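Local structure of alpha-amylase (Eisenia fetida, 6M4K) at residues A[15-20]-A[337-342]; A[72-77]-A[186-191]; A[21-26]-A[344-349]; A[468-473]-A[491-496]. The protein probably catalyses the endohydrolysis of alpha-1,4-glucosidic linkages in polysaccharides such as starch, with calcium and chloride as cofactors. One frame throughout, in Å; residues are numbered along the deposited sequence. Where two conformers were deposited one is given.

Contact 1: residues A[15-20]-A[337-342]; sequences GRDVIV and YGHVRL
Ile19 and Arg341 lie side by side where the first and eighth strands of the TIM barrel meet, as do Val20 and Leu342 one step further on. The pairing is parallel: Ile19 N gives a nearly straight bond to Val340 O (3.1 Å, 169°), and Ile19 O receives Leu342 N at 2.8 Å. Just before this ladder a side chain takes over from the backbone. His339 carries its ring across to Asp17, CG anti to the backbone N (chi1 -171°), and NE2 donates to Asp17 O at 2.8 Å, the acceptor lying in the ring plane. Histidine suits the place because its other nitrogen, ND1, bonds Tyr232 OH, so both ring nitrogens are engaged and the ring's rotation is fixed. A leucine here would probably leave both Asp17 O and the Tyr232 hydroxyl without their partner. Strands 19-22 and 339-344 close the barrel, and along them side chains alternate between its interior and its helical shell. Inside, CG1 of Ile19 packs on CB of Arg341 (3.7 Å), while the arginine's end leads off to Gln46. Outside, branched Val18 puts CG1 against Leu342 CG (3.9 Å), a compact apolar layer under helices 322-334 and 389-401. At the strand entrance a water donates to Asp17 OD2 and Gly338 O and accepts from Val340 N, while the same carboxylate also holds Tyr10 and His398.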
loop_
_atom_site.group_PDB
_atom_site.type_symbol
_atom_site.label_atom_id
_atom_site.label_comp_id
_atom_site.label_asym_id
_atom_site.label_seq_id
_atom_site.Cartn_x
_atom_site.Cartn_y
_atom_site.Cartn_z
ATOM N N GLY A 15 17.297 9.879 -2.325
ATOM C CA GLY A 15 17.376 8.665 -3.114
ATOM C C GLY A 15 16.385 7.587 -2.736
ATOM O O GLY A 15 16.488 6.469 -3.257
ATOM N N ARG A 16 15.434 7.879 -1.849
ATOM C CA ARG A 16 14.428 6.912 -1.429
ATOM C C ARG A 16 13.042 7.518 -1.589
ATOM O O ARG A 16 12.847 8.722 -1.397
ATOM C CB ARG A 16 14.637 6.504 0.031
ATOM C CG ARG A 16 16.038 6.023 0.284
ATOM C CD ARG A 16 16.251 5.558 1.698
ATOM N NE ARG A 16 17.644 5.167 1.899
ATOM C CZ ARG A 16 18.203 4.910 3.077
ATOM N NH1 ARG A 16 17.486 4.990 4.194
ATOM N NH2 ARG A 16 19.483 4.562 3.137
ATOM N N ASP A 17 12.064 6.670 -1.918
ATOM C CA ASP A 17 10.723 7.167 -2.206
ATOM C C ASP A 17 9.624 6.125 -1.972
ATOM O O ASP A 17 8.563 6.444 -1.433
ATOM C CB ASP A 17 10.697 7.674 -3.659
ATOM C CG ASP A 17 9.446 8.446 -3.997
ATOM O OD1 ASP A 17 9.068 9.363 -3.229
ATOM O OD2 ASP A 17 8.837 8.159 -5.048
ATOM N N VAL A 18 9.845 4.885 -2.402
ATOM C CA VAL A 18 8.794 3.866 -2.426
ATOM C C VAL A 18 8.605 3.302 -1.026
ATOM O O VAL A 18 9.569 3.112 -0.284
ATOM C CB VAL A 18 9.188 2.771 -3.437
ATOM C CG1 VAL A 18 8.204 1.608 -3.398
ATOM C CG2 VAL A 18 9.271 3.345 -4.834
ATOM N N ILE A 19 7.362 3.025 -0.655
ATOM C CA ILE A 19 7.090 2.420 0.645
ATOM C C ILE A 19 6.528 1.007 0.463
ATOM O O ILE A 19 6.105 0.611 -0.628
ATOM C CB ILE A 19 6.188 3.309 1.516
ATOM C CG1 ILE A 19 4.818 3.454 0.876
ATOM C CG2 ILE A 19 6.853 4.693 1.707
ATOM C CD1 ILE A 19 3.795 4.114 1.790
ATOM N N VAL A 20 6.565 0.229 1.547
ATOM C CA VAL A 20 6.196 -1.187 1.519
ATOM C C VAL A 20 5.231 -1.470 2.661
ATOM O O VAL A 20 5.479 -1.074 3.802
ATOM C CB VAL A 20 7.431 -2.103 1.647
ATOM C CG1 VAL A 20 7.001 -3.574 1.636
ATOM C CG2 VAL A 20 8.435 -1.820 0.560
ATOM N N TYR A 337 3.601 8.842 -11.426
ATOM C CA TYR A 337 2.227 9.042 -11.001
ATOM C C TYR A 337 2.032 8.460 -9.608
ATOM O O TYR A 337 2.042 7.234 -9.415
ATOM C CB TYR A 337 1.216 8.407 -11.967
ATOM C CG TYR A 337 -0.216 8.544 -11.482
ATOM C CD1 TYR A 337 -0.881 9.767 -11.552
ATOM C CD2 TYR A 337 -0.890 7.462 -10.922
ATOM C CE1 TYR A 337 -2.184 9.903 -11.098
ATOM C CE2 TYR A 337 -2.182 7.588 -10.464
ATOM C CZ TYR A 337 -2.827 8.809 -10.538
ATOM O OH TYR A 337 -4.116 8.893 -10.075
ATOM N N GLY A 338 1.853 9.334 -8.621
ATOM C CA GLY A 338 1.486 8.917 -7.287
ATOM C C GLY A 338 2.667 8.507 -6.433
ATOM O O GLY A 338 3.780 8.272 -6.901
ATOM N N HIS A 339 2.400 8.419 -5.135
ATOM C CA HIS A 339 3.346 7.846 -4.187
ATOM C C HIS A 339 3.142 6.336 -4.172
ATOM O O HIS A 339 2.066 5.864 -3.789
ATOM C CB HIS A 339 3.105 8.425 -2.796
ATOM C CG HIS A 339 4.165 8.058 -1.813
ATOM N ND1 HIS A 339 3.984 8.122 -0.448
ATOM C CD2 HIS A 339 5.431 7.629 -2.009
ATOM C CE1 HIS A 339 5.100 7.752 0.153
ATOM N NE2 HIS A 339 5.996 7.450 -0.771
ATOM N N VAL A 340 4.167 5.588 -4.567
ATOM C CA VAL A 340 4.034 4.144 -4.795
ATOM C C VAL A 340 4.239 3.359 -3.507
ATOM O O VAL A 340 5.259 3.518 -2.821
ATOM C CB VAL A 340 5.024 3.662 -5.862
ATOM C CG1 VAL A 340 4.942 2.135 -6.005
ATOM C CG2 VAL A 340 4.751 4.358 -7.198
ATOM N N ARG A 341 3.277 2.483 -3.203
ATOM C CA ARG A 341 3.382 1.513 -2.124
ATOM C C ARG A 341 3.341 0.115 -2.732
ATOM O O ARG A 341 2.471 -0.184 -3.561
ATOM C CB ARG A 341 2.216 1.688 -1.145
ATOM C CG ARG A 341 2.245 0.712 0.031
ATOM C CD ARG A 341 0.994 0.820 0.895
ATOM N NE ARG A 341 -0.197 0.395 0.162
ATOM C CZ ARG A 341 -1.453 0.671 0.519
ATOM N NH1 ARG A 341 -1.703 1.371 1.613
ATOM N NH2 ARG A 341 -2.474 0.243 -0.222
ATOM N N LEU A 342 4.286 -0.733 -2.341
ATOM C CA LEU A 342 4.273 -2.145 -2.719
ATOM C C LEU A 342 3.705 -2.985 -1.584
ATOM O O LEU A 342 4.122 -2.848 -0.430
ATOM C CB LEU A 342 5.690 -2.644 -3.015
ATOM C CG LEU A 342 6.540 -1.880 -4.027
ATOM C CD1 LEU A 342 7.797 -2.666 -4.368
ATOM C CD2 LEU A 342 5.758 -1.583 -5.286
HETATM O O HOH W 1 6.323 7.138 -5.776
#

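Contact 2: residues A[72-77]-A[186-191]; sequences YTMNSR and ANRLIG
Arg188 leaves its helix with CG opposite the backbone N (chi1 -179°) and then bends sharply at chi3, a nearly eclipsed 20°, which turns the guanidinium end-on to the carbonyl of Tyr72. Met74 answers from the loop with a chain folded at both chi2 and chi3, so that its sulfur end curls toward Leu189. The guanidinium grips one atom with two nitrogens: NH1 donates to Tyr72 O at 2.9 Å, and NH2 reaches the same oxygen at 3.1 Å. The acceptor lies in the guanidinium plane, yet both donors come from one face of the carbonyl plane, NH1 tilted by 21° and NH2 well above it. Arginine suits this task because it can share one edge with a lone backbone oxygen while NH2 also forms a salt bridge to Glu184 on the same helix, which helps to fix its orientation. Beside this polar grip, Met74 slides past Arg188, its CG 3.8 Å from NH1. The methionine meets Leu189 tip to tip, with SD 3.8 Å from CD1 in the leucine conformer described, a flexible thioether fitted to a branched end. The side chain of Tyr72 also touches Val181 and Glu182 of the same helix, and its hydroxyl bonds that of Tyr133. The arrangement pins a long loop, running from barrel strand 44-47 to helix 81-93, against helix 176-192, a packing of loop on outer helix within the family 13 TIM barrel.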
loop_
_atom_site.group_PDB
_atom_site.type_symbol
_atom_site.label_atom_id
_atom_site.label_comp_id
_atom_site.label_asym_id
_atom_site.label_seq_id
_atom_site.Cartn_x
_atom_site.Cartn_y
_atom_site.Cartn_z
ATOM N N TYR A 72 -6.405 1.994 22.848
ATOM C CA TYR A 72 -5.260 2.623 22.202
ATOM C C TYR A 72 -3.949 2.340 22.929
ATOM O O TYR A 72 -2.951 3.033 22.692
ATOM C CB TYR A 72 -5.516 4.116 21.978
ATOM C CG TYR A 72 -6.803 4.365 21.219
ATOM C CD1 TYR A 72 -6.901 4.087 19.855
ATOM C CD2 TYR A 72 -7.930 4.863 21.863
ATOM C CE1 TYR A 72 -8.087 4.299 19.166
ATOM C CE2 TYR A 72 -9.114 5.079 21.182
ATOM C CZ TYR A 72 -9.194 4.810 19.829
ATOM O OH TYR A 72 -10.380 5.030 19.165
ATOM N N THR A 73 -3.916 1.327 23.801
ATOM C CA THR A 73 -2.622 0.825 24.233
ATOM C C THR A 73 -1.931 0.146 23.053
ATOM O O THR A 73 -2.518 -0.028 21.985
ATOM C CB THR A 73 -2.757 -0.130 25.420
ATOM O OG1 THR A 73 -3.306 -1.383 24.983
ATOM C CG2 THR A 73 -3.651 0.487 26.491
ATOM N N MET A 74 -0.667 -0.222 23.234
ATOM C CA MET A 74 0.202 -0.555 22.111
ATOM C C MET A 74 0.784 -1.960 22.193
ATOM O O MET A 74 1.924 -2.199 21.796
ATOM C CB MET A 74 1.281 0.508 21.943
ATOM C CG MET A 74 0.713 1.811 21.381
ATOM S SD MET A 74 0.189 1.629 19.661
ATOM C CE MET A 74 1.810 1.469 18.915
ATOM N N ASN A 75 -0.011 -2.914 22.663
ATOM C CA ASN A 75 0.350 -4.328 22.632
ATOM C C ASN A 75 -0.579 -5.016 21.639
ATOM O O ASN A 75 -1.797 -5.024 21.838
ATOM C CB ASN A 75 0.177 -4.924 24.027
ATOM C CG ASN A 75 0.861 -6.266 24.192
ATOM O OD1 ASN A 75 1.723 -6.656 23.406
ATOM N ND2 ASN A 75 0.487 -6.979 25.249
ATOM N N SER A 76 -0.005 -5.554 20.557
ATOM C CA SER A 76 -0.753 -6.100 19.433
ATOM C C SER A 76 -0.155 -7.447 19.042
ATOM O O SER A 76 0.876 -7.881 19.569
ATOM C CB SER A 76 -0.671 -5.161 18.221
ATOM O OG SER A 76 0.642 -5.170 17.675
ATOM N N ARG A 77 -0.771 -8.077 18.046
ATOM C CA ARG A 77 -0.233 -9.333 17.536
ATOM C C ARG A 77 1.205 -9.190 17.064
ATOM O O ARG A 77 1.993 -10.132 17.169
ATOM C CB ARG A 77 -1.104 -9.839 16.395
ATOM C CG ARG A 77 -0.681 -11.213 15.900
ATOM C CD ARG A 77 -1.568 -11.743 14.800
ATOM N NE ARG A 77 -1.231 -13.141 14.545
ATOM C CZ ARG A 77 -2.072 -14.030 14.021
ATOM N NH1 ARG A 77 -3.294 -13.683 13.648
ATOM N NH2 ARG A 77 -1.680 -15.299 13.901
ATOM N N ALA A 186 -2.712 9.161 18.306
ATOM C CA ALA A 186 -1.814 9.510 17.212
ATOM C C ALA A 186 -0.608 10.301 17.709
ATOM O O ALA A 186 0.523 10.051 17.281
ATOM C CB ALA A 186 -2.578 10.290 16.147
ATOM N N ASN A 187 -0.825 11.248 18.632
ATOM C CA ASN A 187 0.282 12.065 19.121
ATOM C C ASN A 187 1.287 11.263 19.934
ATOM O O ASN A 187 2.482 11.576 19.925
ATOM C CB ASN A 187 -0.248 13.237 19.948
ATOM C CG ASN A 187 -0.708 14.377 19.083
ATOM O OD1 ASN A 187 -0.205 14.541 17.974
ATOM N ND2 ASN A 187 -1.663 15.174 19.574
ATOM N N ARG A 188 0.821 10.261 20.679
ATOM C CA ARG A 188 1.747 9.411 21.414
ATOM C C ARG A 188 2.681 8.700 20.449
ATOM O O ARG A 188 3.900 8.658 20.655
ATOM C CB ARG A 188 0.950 8.418 22.271
ATOM C CG ARG A 188 1.784 7.471 23.124
ATOM C CD ARG A 188 0.966 6.842 24.280
ATOM N NE ARG A 188 -0.470 6.900 24.041
ATOM C CZ ARG A 188 -1.215 5.852 23.701
ATOM N NH1 ARG A 188 -0.656 4.654 23.583
ATOM N NH2 ARG A 188 -2.513 6.001 23.476
ATOM N N LEU A 189 2.123 8.202 19.343
ATOM C CA LEU A 189 2.941 7.498 18.364
ATOM C C LEU A 189 3.879 8.453 17.634
ATOM O O LEU A 189 5.056 8.123 17.422
ATOM C CB LEU A 189 2.051 6.710 17.406
ATOM C CG LEU A 189 1.625 5.315 17.893
ATOM C CD1 LEU A 189 0.999 5.316 19.291
ATOM C CD2 LEU A 189 0.679 4.689 16.891
ATOM N N ILE A 190 3.393 9.644 17.269
ATOM C CA ILE A 190 4.268 10.649 16.671
ATOM C C ILE A 190 5.421 10.966 17.616
ATOM O O ILE A 190 6.581 11.052 17.194
ATOM C CB ILE A 190 3.461 11.907 16.307
ATOM C CG1 ILE A 190 2.528 11.623 15.135
ATOM C CG2 ILE A 190 4.396 13.061 15.951
ATOM C CD1 ILE A 190 1.489 12.712 14.920
ATOM N N GLY A 191 5.131 11.070 18.916
ATOM C CA GLY A 191 6.185 11.385 19.865
ATOM C C GLY A 191 7.268 10.327 19.930
ATOM O O GLY A 191 8.435 10.640 20.170
#

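Contact 3: residues A[21-26]-A[344-349]; sequences HLFEWK and SSYNWP. With SO4 (sulfate ion), chain G.
Phe23 and Tyr346 meet as nearly parallel rings, planes at 6°, offset until little of one lies over the other. Phe23 CG, anti to the backbone N (chi1 176°), sends its flat ring alongside the tyrosine, and the two CE2 carbons come within a tight 3.3 Å. Glu24 adds its methylene: CG rests 4.0 Å above the centre of the Phe23 ring and also touches the edge of Tyr346. Backbone links are weak here: Ser344 N to His21 O, and Phe23 N to Ser344 O at 3.4 Å. Two waters add bridges, one between Phe23 O and Ser344 O, another from Trp25 NE1 to Ser344 OG and Ser345 O. Further out, Tyr346 OH bonds Val362 O and Glu24 pairs with Arg66. The type II turn from Leu22 to Trp25 leads to Lys26, the N-cap of helix 27-39. Lysine's long chain lets NZ reach Asp374, Thr372 O and a sulfate, probably a crystallisation ion also held by Thr28. An alanine here would probably leave Asp374 without its ion-pair mate and Thr372 O without this donor. All this lies at the carboxyl ends of strands 19-22 and 339-344, the side of the TIM barrel on which family 13 enzymes carry their active site.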
loop_
_atom_site.group_PDB
_atom_site.type_symbol
_atom_site.label_atom_id
_atom_site.label_comp_id
_atom_site.label_asym_id
_atom_site.label_seq_id
_atom_site.Cartn_x
_atom_site.Cartn_y
_atom_site.Cartn_z
ATOM N N HIS A 21 4.159 -2.201 2.375
ATOM C CA HIS A 21 3.255 -2.655 3.427
ATOM C C HIS A 21 3.723 -4.024 3.903
ATOM O O HIS A 21 3.546 -5.021 3.196
ATOM C CB HIS A 21 1.840 -2.759 2.889
ATOM C CG HIS A 21 0.832 -3.110 3.933
ATOM N ND1 HIS A 21 -0.438 -3.534 3.613
ATOM C CD2 HIS A 21 0.890 -3.057 5.283
ATOM C CE1 HIS A 21 -1.117 -3.745 4.726
ATOM N NE2 HIS A 21 -0.334 -3.463 5.754
ATOM N N LEU A 22 4.351 -4.071 5.079
ATOM C CA LEU A 22 4.808 -5.343 5.648
ATOM C C LEU A 22 3.653 -5.930 6.469
ATOM O O LEU A 22 3.613 -5.882 7.699
ATOM C CB LEU A 22 6.098 -5.144 6.436
ATOM C CG LEU A 22 7.311 -4.710 5.610
ATOM C CD1 LEU A 22 8.529 -4.527 6.514
ATOM C CD2 LEU A 22 7.623 -5.717 4.513
ATOM N N PHE A 23 2.689 -6.487 5.736
ATOM C CA PHE A 23 1.390 -6.876 6.283
ATOM C C PHE A 23 1.550 -8.009 7.298
ATOM O O PHE A 23 2.072 -9.084 6.971
ATOM C CB PHE A 23 0.521 -7.307 5.099
ATOM C CG PHE A 23 -0.841 -7.841 5.460
ATOM C CD1 PHE A 23 -1.733 -7.108 6.230
ATOM C CD2 PHE A 23 -1.257 -9.074 4.954
ATOM C CE1 PHE A 23 -3.009 -7.596 6.517
ATOM C CE2 PHE A 23 -2.532 -9.566 5.240
ATOM C CZ PHE A 23 -3.396 -8.838 6.023
ATOM N N GLU A 24 1.126 -7.755 8.536
ATOM C CA GLU A 24 1.174 -8.709 9.643
ATOM C C GLU A 24 2.587 -9.090 10.068
ATOM O O GLU A 24 2.753 -10.023 10.873
ATOM C CB GLU A 24 0.315 -9.961 9.404
ATOM C CG GLU A 24 -1.186 -9.716 9.454
ATOM C CD GLU A 24 -1.774 -9.777 10.857
ATOM O OE1 GLU A 24 -1.018 -9.796 11.855
ATOM O OE2 GLU A 24 -3.012 -9.814 10.963
ATOM N N TRP A 25 3.617 -8.393 9.600
ATOM C CA TRP A 25 4.953 -8.644 10.126
ATOM C C TRP A 25 5.048 -8.205 11.587
ATOM O O TRP A 25 4.497 -7.160 11.987
ATOM C CB TRP A 25 6.014 -7.898 9.321
ATOM C CG TRP A 25 6.299 -8.468 7.958
ATOM C CD1 TRP A 25 5.392 -8.963 7.046
ATOM C CD2 TRP A 25 7.585 -8.585 7.340
ATOM N NE1 TRP A 25 6.048 -9.370 5.903
ATOM C CE2 TRP A 25 7.395 -9.164 6.067
ATOM C CE3 TRP A 25 8.888 -8.261 7.741
ATOM C CZ2 TRP A 25 8.457 -9.424 5.200
ATOM C CZ3 TRP A 25 9.936 -8.529 6.879
ATOM C CH2 TRP A 25 9.715 -9.094 5.628
ATOM N N LYS A 26 5.783 -8.989 12.377
ATOM C CA LYS A 26 6.095 -8.622 13.753
ATOM C C LYS A 26 7.103 -7.473 13.797
ATOM O O LYS A 26 7.908 -7.279 12.880
ATOM C CB LYS A 26 6.696 -9.812 14.509
ATOM C CG LYS A 26 5.719 -10.946 14.785
ATOM C CD LYS A 26 6.352 -12.036 15.655
ATOM C CE LYS A 26 7.497 -12.728 14.936
ATOM N NZ LYS A 26 7.901 -13.962 15.690
ATOM N N SER A 344 3.441 -6.363 0.547
ATOM C CA SER A 344 4.273 -7.508 0.901
ATOM C C SER A 344 3.403 -8.486 1.677
ATOM O O SER A 344 2.876 -8.143 2.741
ATOM C CB SER A 344 5.510 -7.096 1.705
ATOM O OG SER A 344 6.467 -8.145 1.690
ATOM N N SER A 345 3.247 -9.694 1.130
ATOM C CA SER A 345 2.165 -10.595 1.509
ATOM C C SER A 345 2.655 -11.861 2.199
ATOM O O SER A 345 3.837 -12.218 2.159
ATOM C CB SER A 345 1.397 -11.040 0.262
ATOM O OG SER A 345 1.023 -9.931 -0.529
ATOM N N TYR A 346 1.687 -12.571 2.775
ATOM C CA TYR A 346 1.887 -13.957 3.155
ATOM C C TYR A 346 0.960 -14.855 2.341
ATOM O O TYR A 346 -0.085 -14.434 1.846
ATOM C CB TYR A 346 1.686 -14.162 4.660
ATOM C CG TYR A 346 0.313 -13.818 5.219
ATOM C CD1 TYR A 346 -0.754 -14.700 5.069
ATOM C CD2 TYR A 346 0.094 -12.638 5.935
ATOM C CE1 TYR A 346 -1.994 -14.416 5.595
ATOM C CE2 TYR A 346 -1.149 -12.348 6.471
ATOM C CZ TYR A 346 -2.194 -13.241 6.305
ATOM O OH TYR A 346 -3.415 -12.957 6.856
ATOM N N ASN A 347 1.354 -16.122 2.230
ATOM C CA ASN A 347 0.550 -17.122 1.544
ATOM C C ASN A 347 -0.556 -17.633 2.458
ATOM O O ASN A 347 -0.418 -17.674 3.681
ATOM C CB ASN A 347 1.459 -18.279 1.123
ATOM C CG ASN A 347 0.900 -19.081 -0.036
ATOM O OD1 ASN A 347 -0.137 -18.755 -0.601
ATOM N ND2 ASN A 347 1.613 -20.140 -0.406
ATOM N N TRP A 348 -1.661 -18.029 1.851
ATOM C CA TRP A 348 -2.762 -18.625 2.590
ATOM C C TRP A 348 -3.526 -19.514 1.626
ATOM O O TRP A 348 -3.349 -19.406 0.407
ATOM C CB TRP A 348 -3.676 -17.553 3.215
ATOM C CG TRP A 348 -4.691 -16.947 2.275
ATOM C CD1 TRP A 348 -6.008 -17.312 2.133
ATOM C CD2 TRP A 348 -4.481 -15.857 1.360
ATOM N NE1 TRP A 348 -6.622 -16.518 1.186
ATOM C CE2 TRP A 348 -5.705 -15.623 0.696
ATOM C CE3 TRP A 348 -3.375 -15.054 1.041
ATOM C CZ2 TRP A 348 -5.852 -14.629 -0.264
ATOM C CZ3 TRP A 348 -3.531 -14.058 0.082
ATOM C CH2 TRP A 348 -4.759 -13.863 -0.558
ATOM N N PRO A 349 -4.364 -20.468 2.150
ATOM C CA PRO A 349 -5.033 -21.415 1.233
ATOM C C PRO A 349 -6.235 -20.793 0.534
ATOM O O PRO A 349 -7.401 -21.147 0.770
ATOM C CB PRO A 349 -5.421 -22.559 2.177
ATOM C CG PRO A 349 -5.694 -21.867 3.470
ATOM C CD PRO A 349 -4.636 -20.786 3.564
HETATM S S SO4 G . 8.973 -11.951 18.735
HETATM O O1 SO4 G . 7.826 -11.148 19.127
HETATM O O2 SO4 G . 9.554 -11.338 17.553
HETATM O O3 SO4 G . 8.527 -13.293 18.372
HETATM O O4 SO4 G . 9.944 -11.993 19.828
HETATM O O HOH W 2 3.354 -10.119 4.677
HETATM O O HOH W 3 6.063 -10.712 2.957
#

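Contact 4: residues A[468-473]-A[491-496]; sequences ACRATV and PMIAIH
Arg470 and Val473 both turn toward the strand 492-496, where Ile493 lies beneath the pair of them. The arginine's aliphatic stem is extended and passes at a slant over Ile493, CD resting 4.0 Å from CG1. Val473 divides its two branches between two isoleucines. CG2, beside the backbone N, meets Ile493 CG2 at 4.1 Å in an oblique crossing, whereas CG1, anti to that N (chi1 174°), reaches Ile495 CD1 at 4.1 Å with the side chains nearly at right angles. Beta-branched residues fit here, since each offers a broad apolar surface close to the backbone. Arginine suits the edge of this layer because its stem packs on carbon while its head stays polar: NE donates to a water at 2.7 Å, lying in the guanidinium plane, and that water also bridges to Met492 O. NH2 bonds Asn490 O. Next to it Cys469 is joined to Cys455 by a disulfide. Val473 opens strand 473-475, its backbone hydrogen-bonded to that of Tyr449, while strand 492-496 pairs antiparallel with 425-430; its other face, carrying Met492 and Ala494, packs on helices 322-334 and 389-401.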
loop_
_atom_site.group_PDB
_atom_site.type_symbol
_atom_site.label_atom_id
_atom_site.label_comp_id
_atom_site.label_asym_id
_atom_site.label_seq_id
_atom_site.Cartn_x
_atom_site.Cartn_y
_atom_site.Cartn_z
ATOM N N ALA A 468 18.875 -16.233 -15.401
ATOM C CA ALA A 468 18.336 -15.932 -16.721
ATOM C C ALA A 468 18.692 -14.517 -17.168
ATOM O O ALA A 468 17.961 -13.912 -17.956
ATOM C CB ALA A 468 16.825 -16.163 -16.768
ATOM N N CYS A 469 19.811 -13.980 -16.682
ATOM C CA CYS A 469 20.223 -12.639 -17.079
ATOM C C CYS A 469 20.413 -12.577 -18.589
ATOM O O CYS A 469 21.135 -13.392 -19.174
ATOM C CB CYS A 469 21.513 -12.250 -16.348
ATOM S SG CYS A 469 22.375 -10.753 -16.920
ATOM N N ARG A 470 19.735 -11.624 -19.222
ATOM C CA ARG A 470 19.709 -11.520 -20.672
ATOM C C ARG A 470 21.013 -10.936 -21.203
ATOM O O ARG A 470 21.822 -10.360 -20.468
ATOM C CB ARG A 470 18.539 -10.643 -21.135
ATOM C CG ARG A 470 17.169 -11.204 -20.807
ATOM C CD ARG A 470 16.052 -10.352 -21.397
ATOM N NE ARG A 470 14.745 -10.739 -20.865
ATOM C CZ ARG A 470 14.017 -11.756 -21.317
ATOM N NH1 ARG A 470 14.464 -12.506 -22.318
ATOM N NH2 ARG A 470 12.843 -12.031 -20.761
ATOM N N ALA A 471 21.203 -11.094 -22.511
ATOM C CA ALA A 471 22.350 -10.508 -23.181
ATOM C C ALA A 471 22.365 -8.995 -23.001
ATOM O O ALA A 471 21.325 -8.344 -22.864
ATOM C CB ALA A 471 22.316 -10.845 -24.673
ATOM N N THR A 472 23.570 -8.442 -23.016
ATOM C CA THR A 472 23.763 -7.014 -22.828
ATOM C C THR A 472 23.065 -6.216 -23.925
ATOM O O THR A 472 23.071 -6.600 -25.098
ATOM C CB THR A 472 25.264 -6.738 -22.857
ATOM O OG1 THR A 472 25.804 -6.879 -21.537
ATOM C CG2 THR A 472 25.530 -5.368 -23.384
ATOM N N VAL A 473 22.466 -5.092 -23.537
ATOM C CA VAL A 473 21.803 -4.182 -24.461
ATOM C C VAL A 473 22.775 -3.066 -24.823
ATOM O O VAL A 473 23.265 -2.348 -23.942
ATOM C CB VAL A 473 20.521 -3.602 -23.842
ATOM C CG1 VAL A 473 19.929 -2.554 -24.757
ATOM C CG2 VAL A 473 19.517 -4.707 -23.544
ATOM N N PRO A 491 8.608 -10.601 -19.601
ATOM C CA PRO A 491 8.723 -10.161 -20.995
ATOM C C PRO A 491 8.941 -8.655 -21.088
ATOM O O PRO A 491 8.201 -7.919 -21.750
ATOM C CB PRO A 491 7.378 -10.600 -21.577
ATOM C CG PRO A 491 6.434 -10.369 -20.426
ATOM C CD PRO A 491 7.200 -10.690 -19.168
ATOM N N MET A 492 10.003 -8.190 -20.440
ATOM C CA MET A 492 10.308 -6.768 -20.357
ATOM C C MET A 492 11.805 -6.605 -20.202
ATOM O O MET A 492 12.475 -7.470 -19.628
ATOM C CB MET A 492 9.728 -6.132 -19.095
ATOM C CG MET A 492 8.276 -6.334 -18.864
ATOM S SD MET A 492 7.847 -5.510 -17.330
ATOM C CE MET A 492 8.540 -6.628 -16.116
ATOM N N ILE A 493 12.315 -5.485 -20.682
ATOM C CA ILE A 493 13.706 -5.114 -20.488
ATOM C C ILE A 493 13.711 -3.707 -19.925
ATOM O O ILE A 493 13.036 -2.826 -20.461
ATOM C CB ILE A 493 14.501 -5.179 -21.805
ATOM C CG1 ILE A 493 14.679 -6.637 -22.239
ATOM C CG2 ILE A 493 15.840 -4.471 -21.654
ATOM C CD1 ILE A 493 15.450 -6.788 -23.537
ATOM N N ALA A 494 14.466 -3.497 -18.854
ATOM C CA ALA A 494 14.620 -2.169 -18.276
ATOM C C ALA A 494 16.105 -1.885 -18.124
ATOM O O ALA A 494 16.842 -2.718 -17.586
ATOM C CB ALA A 494 13.915 -2.080 -16.918
ATOM N N ILE A 495 16.537 -0.726 -18.598
ATOM C CA ILE A 495 17.936 -0.333 -18.530
ATOM C C ILE A 495 18.016 1.077 -17.966
ATOM O O ILE A 495 17.108 1.895 -18.153
ATOM C CB ILE A 495 18.645 -0.428 -19.907
ATOM C CG1 ILE A 495 17.932 0.440 -20.943
ATOM C CG2 ILE A 495 18.716 -1.879 -20.379
ATOM C CD1 ILE A 495 18.671 0.537 -22.294
ATOM N N HIS A 496 19.099 1.362 -17.248
ATOM C CA HIS A 496 19.235 2.698 -16.680
ATOM C C HIS A 496 20.699 3.000 -16.420
ATOM O O HIS A 496 21.539 2.102 -16.388
ATOM C CB HIS A 496 18.376 2.900 -15.410
ATOM C CG HIS A 496 18.747 2.017 -14.255
ATOM N ND1 HIS A 496 19.833 2.259 -13.440
ATOM C CD2 HIS A 496 18.146 0.911 -13.754
ATOM C CE1 HIS A 496 19.897 1.326 -12.504
ATOM N NE2 HIS A 496 18.882 0.495 -12.670
HETATM O O HOH W 4 13.778 -9.592 -18.593
#

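How the contacts relate
Contacts 1 and 3 form one continuous seam: both use strand 19-22 beside strand 339-344, with centres 18 Å apart, and Leu342 O probably accepts a hydrogen bond from His21 N where they join. Along the chain they cross, their segments alternating in the order 15-20, 21-26, 337-342 and 344-349, and together they close the eight-stranded barrel over more than three hundred residues. Contact 2 is nested within that long loop and lies on the barrel's periphery, its centre 21 Å from that of contact 3, which it touches through Arg77 CD and Glu24 OE1. Contact 4 comes last, in the C-terminal all-beta domain, its centre 45 Å from that of contact 2; helices 322-334 and 389-401 join barrel and beta domain.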